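Local coordinates for protein C2 toxin component I (Clostridium botulinum, PDB 2J3X) that probably catalyses the ADP-ribosylation of host-cell actin as the enzymatic component of the binary C2 toxin, at residues Glu250-Ser255 / Glu389-Lys394. The protein carries 2 engineered substitutions. Sequence-based numbering, arbitrary orientation.
Sequences EGYLHS and EILLNK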
# COMPACT_ATOMS: atom_id res chain seq x y z
N GLU A 250 -6.95 -7.56 -29.97
CA GLU A 250 -5.66 -7.87 -30.59
C GLU A 250 -5.06 -6.64 -31.25
O GLU A 250 -3.88 -6.35 -31.09
CB GLU A 250 -5.83 -8.93 -31.68
CG GLU A 250 -6.17 -10.33 -31.14
CD GLU A 250 -5.00 -11.01 -30.45
OE1 GLU A 250 -3.87 -10.47 -30.45
OE2 GLU A 250 -5.22 -12.12 -29.94
N GLY A 251 -5.91 -5.93 -31.99
CA GLY A 251 -5.45 -4.75 -32.75
C GLY A 251 -4.93 -3.71 -31.78
O GLY A 251 -3.88 -3.10 -32.00
N TYR A 252 -5.67 -3.51 -30.67
CA TYR A 252 -5.25 -2.54 -29.68
C TYR A 252 -3.97 -2.95 -29.00
O TYR A 252 -3.10 -2.11 -28.70
CB TYR A 252 -6.38 -2.31 -28.67
CG TYR A 252 -5.97 -1.26 -27.67
CD1 TYR A 252 -6.01 0.11 -28.01
CD2 TYR A 252 -5.45 -1.63 -26.42
CE1 TYR A 252 -5.59 1.09 -27.08
CE2 TYR A 252 -5.03 -0.67 -25.50
CZ TYR A 252 -5.11 0.70 -25.85
OH TYR A 252 -4.72 1.65 -24.97
N LEU A 253 -3.80 -4.25 -28.75
CA LEU A 253 -2.62 -4.71 -28.05
C LEU A 253 -1.38 -4.66 -28.94
O LEU A 253 -0.29 -4.54 -28.43
CB LEU A 253 -2.79 -6.15 -27.56
CG LEU A 253 -3.78 -6.31 -26.38
CD1 LEU A 253 -4.07 -7.82 -26.15
CD2 LEU A 253 -3.31 -5.54 -25.12
N HIS A 254 -1.58 -4.73 -30.26
CA HIS A 254 -0.44 -4.88 -31.18
C HIS A 254 -0.13 -3.73 -32.12
O HIS A 254 1.06 -3.45 -32.33
CB HIS A 254 -0.56 -6.17 -32.00
CG HIS A 254 -0.35 -7.40 -31.17
ND1 HIS A 254 -1.37 -8.26 -30.83
CD2 HIS A 254 0.76 -7.84 -30.53
CE1 HIS A 254 -0.89 -9.22 -30.07
NE2 HIS A 254 0.39 -8.98 -29.86
N SER A 255 -1.15 -3.09 -32.68
CA SER A 255 -0.90 -2.19 -33.82
C SER A 255 -1.62 -0.86 -33.82
O SER A 255 -1.07 0.12 -34.33
CB SER A 255 -1.21 -2.89 -35.16
OG SER A 255 -2.38 -3.69 -35.07
N GLU A 389 -0.49 -7.85 -17.58
CA GLU A 389 -1.24 -6.63 -17.78
C GLU A 389 -2.71 -6.79 -17.44
O GLU A 389 -3.36 -7.76 -17.87
CB GLU A 389 -1.15 -6.20 -19.26
CG GLU A 389 -2.04 -5.01 -19.54
CD GLU A 389 -1.79 -4.36 -20.91
OE1 GLU A 389 -0.75 -4.68 -21.55
OE2 GLU A 389 -2.58 -3.47 -21.31
N ILE A 390 -3.24 -5.84 -16.70
CA ILE A 390 -4.69 -5.71 -16.64
C ILE A 390 -5.00 -4.43 -17.43
O ILE A 390 -4.57 -3.33 -17.06
CB ILE A 390 -5.22 -5.61 -15.19
CG1 ILE A 390 -5.14 -7.01 -14.51
CG2 ILE A 390 -6.70 -5.23 -15.23
CD1 ILE A 390 -5.40 -6.98 -12.96
N LEU A 391 -5.79 -4.58 -18.49
CA LEU A 391 -6.19 -3.43 -19.31
C LEU A 391 -7.51 -2.87 -18.81
O LEU A 391 -8.51 -3.61 -18.73
CB LEU A 391 -6.30 -3.86 -20.79
CG LEU A 391 -6.77 -2.73 -21.73
CD1 LEU A 391 -5.67 -1.75 -21.78
CD2 LEU A 391 -7.04 -3.29 -23.14
N LEU A 392 -7.53 -1.58 -18.49
CA LEU A 392 -8.77 -0.97 -17.98
C LEU A 392 -9.54 -0.27 -19.08
O LEU A 392 -8.92 0.32 -19.99
CB LEU A 392 -8.45 0.07 -16.88
CG LEU A 392 -7.61 -0.43 -15.69
CD1 LEU A 392 -7.49 0.69 -14.65
CD2 LEU A 392 -8.29 -1.60 -15.04
N ASN A 393 -10.86 -0.25 -18.94
CA ASN A 393 -11.73 0.45 -19.88
C ASN A 393 -11.36 1.94 -19.96
O ASN A 393 -10.81 2.54 -18.98
CB ASN A 393 -13.17 0.26 -19.48
CG ASN A 393 -14.13 0.60 -20.60
OD1 ASN A 393 -13.76 0.52 -21.78
ND2 ASN A 393 -15.37 0.95 -20.23
N LYS A 394 -11.61 2.52 -21.14
CA LYS A 394 -11.40 3.98 -21.34
C LYS A 394 -12.26 4.74 -20.30
O LYS A 394 -13.29 4.24 -19.83
CB LYS A 394 -11.80 4.35 -22.77
CG LYS A 394 -13.30 4.08 -23.06
CD LYS A 394 -13.77 4.17 -24.55
CE LYS A 394 -15.30 3.86 -24.56
NZ LYS A 394 -16.03 5.00 -23.98
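Tyr252 and Leu391 make an apolar helix-on-strand contact in the C-terminal ADP-ribosyltransferase domain, where the last turn of helix 243-254 faces strand 389-392. This strand is the middle one of a three-stranded antiparallel sheet, between 347-350 and 375-377. The backbones stay well apart, with CA of Leu253 and CA of Leu391 9.5 Å from each other, and no hydrogen bond crosses, so side chains alone bridge the gap. Both main partners extend from their backbones with CG anti to the backbone N (chi1 -178° for Tyr252, 177° for Leu391), and the two methyls of Leu391 come obliquely onto the CD2-CE2 bond of the Tyr252 ring: Tyr252 CE2 lies 3.9 Å from Leu391 CD1, and Tyr252 CD2 lies 4.0 Å from Leu391 CD2. Outside the two segments, the Tyr252 ring packs edge-to-face with Phe346, and its OH is hydrogen-bonded to Asn261 OD1 on helix 257-265. Glu389, at the start of the strand, fits the second glutamate of the ExE motif of arginine-specific ADP-ribosyltransferases, and its side chain touches Ser348, probably the first serine of the STS motif. The helix meets the Glu389 carboxylate loosely, with Leu253 CD2 4.4 Å from Glu389 OE2.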